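Local coordinates for protein putidaredoxin reductase (Pseudomonas putida, PDB 1Q1R) that probably passes electrons from NADH through its bound FAD to the iron-sulfur protein putidaredoxin, which supplies the cytochrome P450cam monooxygenase, at residues 12-24 with 64-77. Sequence-based numbering, arbitrary orientation.
Sequences TGLAGVEVAFGLR and LRTPDAYAAQNIQL. With FAD (flavin-adenine dinucleotide), chain C.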
# COMPACT_ATOMS: atom_id res chain seq x y z
N THR A 12 9.48 -11.75 -1.79
CA THR A 12 9.84 -11.30 -3.12
C THR A 12 8.87 -10.26 -3.68
O THR A 12 8.58 -10.25 -4.88
CB THR A 12 9.92 -12.49 -4.09
OG1 THR A 12 8.64 -13.12 -4.19
CG2 THR A 12 10.95 -13.51 -3.59
N GLY A 13 8.36 -9.40 -2.80
CA GLY A 13 7.49 -8.33 -3.24
C GLY A 13 8.43 -7.18 -3.58
O GLY A 13 9.65 -7.38 -3.59
N LEU A 14 7.90 -5.99 -3.85
CA LEU A 14 8.73 -4.84 -4.18
C LEU A 14 9.81 -4.55 -3.14
O LEU A 14 10.96 -4.28 -3.49
CB LEU A 14 7.85 -3.59 -4.34
CG LEU A 14 8.57 -2.26 -4.62
CD1 LEU A 14 9.32 -2.32 -5.96
CD2 LEU A 14 7.55 -1.14 -4.64
N ALA A 15 9.44 -4.60 -1.87
CA ALA A 15 10.39 -4.33 -0.79
C ALA A 15 11.61 -5.25 -0.85
O ALA A 15 12.74 -4.77 -0.86
CB ALA A 15 9.69 -4.47 0.56
N GLY A 16 11.37 -6.55 -0.90
CA GLY A 16 12.47 -7.50 -0.96
C GLY A 16 13.34 -7.37 -2.20
O GLY A 16 14.57 -7.34 -2.10
N VAL A 17 12.70 -7.31 -3.36
CA VAL A 17 13.41 -7.19 -4.63
C VAL A 17 14.25 -5.91 -4.71
O VAL A 17 15.37 -5.93 -5.22
CB VAL A 17 12.42 -7.25 -5.82
CG1 VAL A 17 13.13 -6.90 -7.12
CG2 VAL A 17 11.81 -8.65 -5.92
N GLU A 18 13.70 -4.80 -4.21
CA GLU A 18 14.40 -3.52 -4.24
C GLU A 18 15.64 -3.59 -3.32
O GLU A 18 16.67 -2.98 -3.61
CB GLU A 18 13.46 -2.40 -3.79
CG GLU A 18 14.02 -1.00 -3.94
CD GLU A 18 14.49 -0.69 -5.35
OE1 GLU A 18 13.78 -1.06 -6.32
OE2 GLU A 18 15.57 -0.08 -5.50
N VAL A 19 15.53 -4.33 -2.22
CA VAL A 19 16.66 -4.47 -1.32
C VAL A 19 17.74 -5.26 -2.06
O VAL A 19 18.91 -4.87 -2.09
CB VAL A 19 16.27 -5.24 -0.03
CG1 VAL A 19 17.51 -5.69 0.73
CG2 VAL A 19 15.41 -4.35 0.86
N ALA A 20 17.33 -6.36 -2.68
CA ALA A 20 18.25 -7.22 -3.43
C ALA A 20 19.04 -6.45 -4.49
O ALA A 20 20.27 -6.46 -4.48
CB ALA A 20 17.47 -8.37 -4.07
N PHE A 21 18.33 -5.80 -5.42
CA PHE A 21 19.01 -5.06 -6.47
C PHE A 21 19.70 -3.80 -5.97
O PHE A 21 20.72 -3.40 -6.51
CB PHE A 21 18.03 -4.71 -7.60
CG PHE A 21 17.66 -5.88 -8.47
CD1 PHE A 21 16.62 -6.73 -8.11
CD2 PHE A 21 18.40 -6.17 -9.61
CE1 PHE A 21 16.33 -7.85 -8.88
CE2 PHE A 21 18.12 -7.28 -10.38
CZ PHE A 21 17.08 -8.13 -10.02
N GLY A 22 19.15 -3.19 -4.92
CA GLY A 22 19.76 -2.00 -4.37
C GLY A 22 21.11 -2.38 -3.79
O GLY A 22 22.10 -1.67 -3.96
N LEU A 23 21.12 -3.51 -3.10
CA LEU A 23 22.33 -4.04 -2.48
C LEU A 23 23.43 -4.21 -3.52
O LEU A 23 24.54 -3.70 -3.35
CB LEU A 23 22.00 -5.39 -1.84
CG LEU A 23 22.36 -5.65 -0.38
CD1 LEU A 23 22.18 -4.40 0.46
CD2 LEU A 23 21.48 -6.77 0.14
N ARG A 24 23.12 -4.91 -4.60
CA ARG A 24 24.09 -5.15 -5.66
C ARG A 24 24.44 -3.87 -6.42
O ARG A 24 25.44 -3.83 -7.14
CB ARG A 24 23.54 -6.19 -6.65
CG ARG A 24 24.60 -6.76 -7.57
CD ARG A 24 25.61 -7.59 -6.79
NE ARG A 24 25.10 -8.92 -6.49
CZ ARG A 24 25.65 -9.75 -5.61
NH1 ARG A 24 26.73 -9.39 -4.93
NH2 ARG A 24 25.14 -10.96 -5.42
N LEU A 64 8.94 -6.61 -12.07
CA LEU A 64 9.70 -5.58 -11.36
C LEU A 64 11.04 -5.45 -12.08
O LEU A 64 11.55 -4.34 -12.28
CB LEU A 64 9.93 -6.00 -9.90
CG LEU A 64 8.70 -6.08 -8.99
CD1 LEU A 64 9.15 -6.41 -7.56
CD2 LEU A 64 7.95 -4.75 -9.01
N ARG A 65 11.59 -6.60 -12.46
CA ARG A 65 12.86 -6.68 -13.19
C ARG A 65 12.73 -7.86 -14.15
O ARG A 65 12.05 -8.83 -13.83
CB ARG A 65 14.02 -6.98 -12.24
CG ARG A 65 14.16 -6.01 -11.09
CD ARG A 65 14.84 -4.73 -11.50
NE ARG A 65 14.91 -3.82 -10.36
CZ ARG A 65 15.91 -2.97 -10.14
NH1 ARG A 65 16.92 -2.90 -11.00
NH2 ARG A 65 15.89 -2.20 -9.07
N THR A 66 13.36 -7.78 -15.32
CA THR A 66 13.29 -8.89 -16.27
C THR A 66 13.92 -10.11 -15.61
O THR A 66 14.78 -9.97 -14.74
CB THR A 66 14.06 -8.58 -17.57
OG1 THR A 66 15.43 -8.33 -17.27
CG2 THR A 66 13.46 -7.37 -18.27
N PRO A 67 13.51 -11.32 -16.02
CA PRO A 67 14.06 -12.55 -15.45
C PRO A 67 15.58 -12.67 -15.56
O PRO A 67 16.23 -13.21 -14.67
CB PRO A 67 13.34 -13.64 -16.24
CG PRO A 67 12.00 -13.02 -16.50
CD PRO A 67 12.39 -11.62 -16.93
N ASP A 68 16.14 -12.17 -16.66
CA ASP A 68 17.59 -12.23 -16.85
C ASP A 68 18.34 -11.36 -15.85
O ASP A 68 19.46 -11.68 -15.46
CB ASP A 68 17.97 -11.80 -18.27
CG ASP A 68 17.48 -12.76 -19.34
OD1 ASP A 68 17.62 -13.99 -19.15
OD2 ASP A 68 16.96 -12.28 -20.38
N ALA A 69 17.71 -10.27 -15.43
CA ALA A 69 18.32 -9.34 -14.48
C ALA A 69 18.81 -10.04 -13.23
O ALA A 69 19.88 -9.71 -12.71
CB ALA A 69 17.33 -8.24 -14.12
N TYR A 70 18.04 -11.00 -12.72
CA TYR A 70 18.46 -11.71 -11.52
C TYR A 70 19.77 -12.45 -11.76
O TYR A 70 20.69 -12.37 -10.96
CB TYR A 70 17.38 -12.70 -11.07
CG TYR A 70 16.09 -12.04 -10.63
CD1 TYR A 70 15.16 -11.60 -11.58
CD2 TYR A 70 15.82 -11.81 -9.28
CE1 TYR A 70 14.00 -10.95 -11.19
CE2 TYR A 70 14.65 -11.17 -8.88
CZ TYR A 70 13.75 -10.74 -9.84
OH TYR A 70 12.61 -10.08 -9.47
N ALA A 71 19.84 -13.16 -12.88
CA ALA A 71 21.04 -13.91 -13.23
C ALA A 71 22.23 -12.97 -13.40
O ALA A 71 23.31 -13.20 -12.83
CB ALA A 71 20.81 -14.71 -14.51
N ALA A 72 22.03 -11.91 -14.18
CA ALA A 72 23.07 -10.93 -14.45
C ALA A 72 23.62 -10.27 -13.19
O ALA A 72 24.83 -10.13 -13.04
CB ALA A 72 22.54 -9.86 -15.41
N GLN A 73 22.74 -9.85 -12.29
CA GLN A 73 23.16 -9.21 -11.05
C GLN A 73 23.51 -10.24 -9.99
O GLN A 73 23.78 -9.90 -8.83
CB GLN A 73 22.06 -8.28 -10.53
CG GLN A 73 21.85 -7.05 -11.39
CD GLN A 73 23.12 -6.24 -11.55
OE1 GLN A 73 23.72 -5.80 -10.57
NE2 GLN A 73 23.54 -6.05 -12.79
N ASN A 74 23.51 -11.50 -10.39
CA ASN A 74 23.84 -12.60 -9.50
C ASN A 74 23.00 -12.60 -8.23
O ASN A 74 23.52 -12.66 -7.11
CB ASN A 74 25.33 -12.55 -9.14
CG ASN A 74 25.92 -13.93 -8.94
OD1 ASN A 74 25.55 -14.66 -8.01
ND2 ASN A 74 26.84 -14.31 -9.82
N ILE A 75 21.68 -12.53 -8.40
CA ILE A 75 20.75 -12.56 -7.28
C ILE A 75 19.98 -13.86 -7.40
O ILE A 75 19.29 -14.09 -8.40
CB ILE A 75 19.76 -11.37 -7.31
CG1 ILE A 75 20.52 -10.06 -7.09
CG2 ILE A 75 18.69 -11.56 -6.24
CD1 ILE A 75 19.63 -8.82 -7.07
N GLN A 76 20.12 -14.73 -6.41
CA GLN A 76 19.45 -16.02 -6.43
C GLN A 76 17.99 -15.87 -6.00
O GLN A 76 17.70 -15.42 -4.90
CB GLN A 76 20.17 -17.00 -5.51
CG GLN A 76 21.66 -17.11 -5.80
CD GLN A 76 22.38 -18.01 -4.83
OE1 GLN A 76 22.12 -19.21 -4.76
NE2 GLN A 76 23.30 -17.44 -4.05
N LEU A 77 17.09 -16.24 -6.90
CA LEU A 77 15.66 -16.15 -6.62
C LEU A 77 15.12 -17.55 -6.35
O LEU A 77 15.21 -18.44 -7.20
CB LEU A 77 14.94 -15.52 -7.82
CG LEU A 77 13.43 -15.29 -7.74
CD1 LEU A 77 13.09 -14.41 -6.56
CD2 LEU A 77 12.97 -14.65 -9.04
PA FAD C . 4.31 -7.73 -0.40
O1A FAD C . 3.17 -8.34 0.33
O2A FAD C . 4.06 -7.17 -1.75
O5B FAD C . 5.50 -8.80 -0.52
C5B FAD C . 5.81 -9.71 0.54
C4B FAD C . 6.05 -11.10 -0.06
O4B FAD C . 6.74 -11.96 0.93
C3B FAD C . 4.72 -11.81 -0.37
O3B FAD C . 4.87 -12.57 -1.58
C2B FAD C . 4.55 -12.75 0.80
O2B FAD C . 3.76 -13.88 0.41
C1B FAD C . 5.98 -13.18 1.04
N9A FAD C . 6.20 -13.86 2.35
C8A FAD C . 5.68 -13.51 3.54
N7A FAD C . 6.09 -14.38 4.47
C5A FAD C . 6.86 -15.29 3.87
C6A FAD C . 7.55 -16.42 4.31
N6A FAD C . 7.49 -16.78 5.59
N1A FAD C . 8.27 -17.15 3.42
C2A FAD C . 8.32 -16.80 2.13
N3A FAD C . 7.66 -15.72 1.68
C4A FAD C . 6.93 -14.96 2.53
N1 FAD C . 0.97 1.57 -3.26
C2 FAD C . 1.14 2.86 -3.78
O2 FAD C . 2.01 3.59 -3.31
N3 FAD C . 0.32 3.30 -4.83
C4 FAD C . -0.66 2.44 -5.37
O4 FAD C . -1.34 2.82 -6.32
C4X FAD C . -0.83 1.14 -4.85
N5 FAD C . -1.75 0.29 -5.39
C5X FAD C . -1.89 -1.00 -4.96
C6 FAD C . -2.82 -1.86 -5.57
C7 FAD C . -2.95 -3.20 -5.14
C7M FAD C . -4.01 -4.11 -5.80
C8 FAD C . -2.13 -3.68 -4.09
C8M FAD C . -2.22 -5.14 -3.61
C9 FAD C . -1.20 -2.83 -3.48
C9A FAD C . -1.08 -1.49 -3.91
N10 FAD C . -0.13 -0.61 -3.31
C10 FAD C . -0.01 0.71 -3.80
C1' FAD C . 0.73 -1.07 -2.18
C2' FAD C . 2.14 -1.40 -2.67
O2' FAD C . 2.05 -2.24 -3.82
C3' FAD C . 2.96 -2.10 -1.56
O3' FAD C . 2.94 -1.29 -0.38
C4' FAD C . 4.40 -2.32 -2.02
O4' FAD C . 4.41 -3.13 -3.20
C5' FAD C . 5.25 -3.02 -0.94
O5' FAD C . 4.88 -4.40 -0.76
P FAD C . 5.86 -5.36 0.10
O1P FAD C . 6.92 -5.86 -0.80
O2P FAD C . 6.27 -4.61 1.31
O3P FAD C . 4.89 -6.57 0.57
O HOH W 1 12.71 -2.94 -7.82
O HOH W 2 21.47 -3.80 -9.23
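The dinucleotide-binding helix of the FAD-binding Rossmann-type fold, 14-24, is clasped along one flank by 64-77, where F21 is held between I75 and R65. The GxGxxG-like turn at its start meets the cofactor: A15 N donates to FAD O1P at 3.0 Å. On one face of the F21 ring, I75 CD1 stands only 4° off the normal, 3.6 Å from the centroid. R65 covers the opposite face: its CG makes a CH-pi contact near the rim, and its guanidinium lies nearly flat on the ring (planes at 12°), an off-centre cation-pi pair. A bend at chi2 of R65 (-80°) folds the chain back over the phenyl group and sends NH2 to E18 OE1, a long salt bridge of 3.6 Å. The F21 edge meets the Y70 face in a T-shaped pair, centroids 5.1 Å apart. Nearer the cofactor, L64 CD1 packs against V17 CB and the backbone of L14.

At the far end, R24 reaches the Schellman motif that closes helix 67-72, with N74 at positive phi. R24 NE donates to Q73 O (2.9 Å), nearly in line with the carbonyl, whereas R24 NH2 reaches N74 O (2.9 Å) from above the carbonyl plane. Bends at chi2 and chi3 aim both nitrogens at these carbonyls, while NH1 bonds W28 O and G30 O. Replacing R24 by a leucine would probably leave the carbonyls of Q73, N74, W28 and G30 without their guanidinium donors and deprive the helix end of its direct hydrogen bonds to 14-24.

Beyond these segments, A20 rests on I9 of the central strand 6-10, helix 302-316 packs against L14 and V19, and Q76 pairs with strand 31-35, placing 75-78 at the border of the parallel sheet.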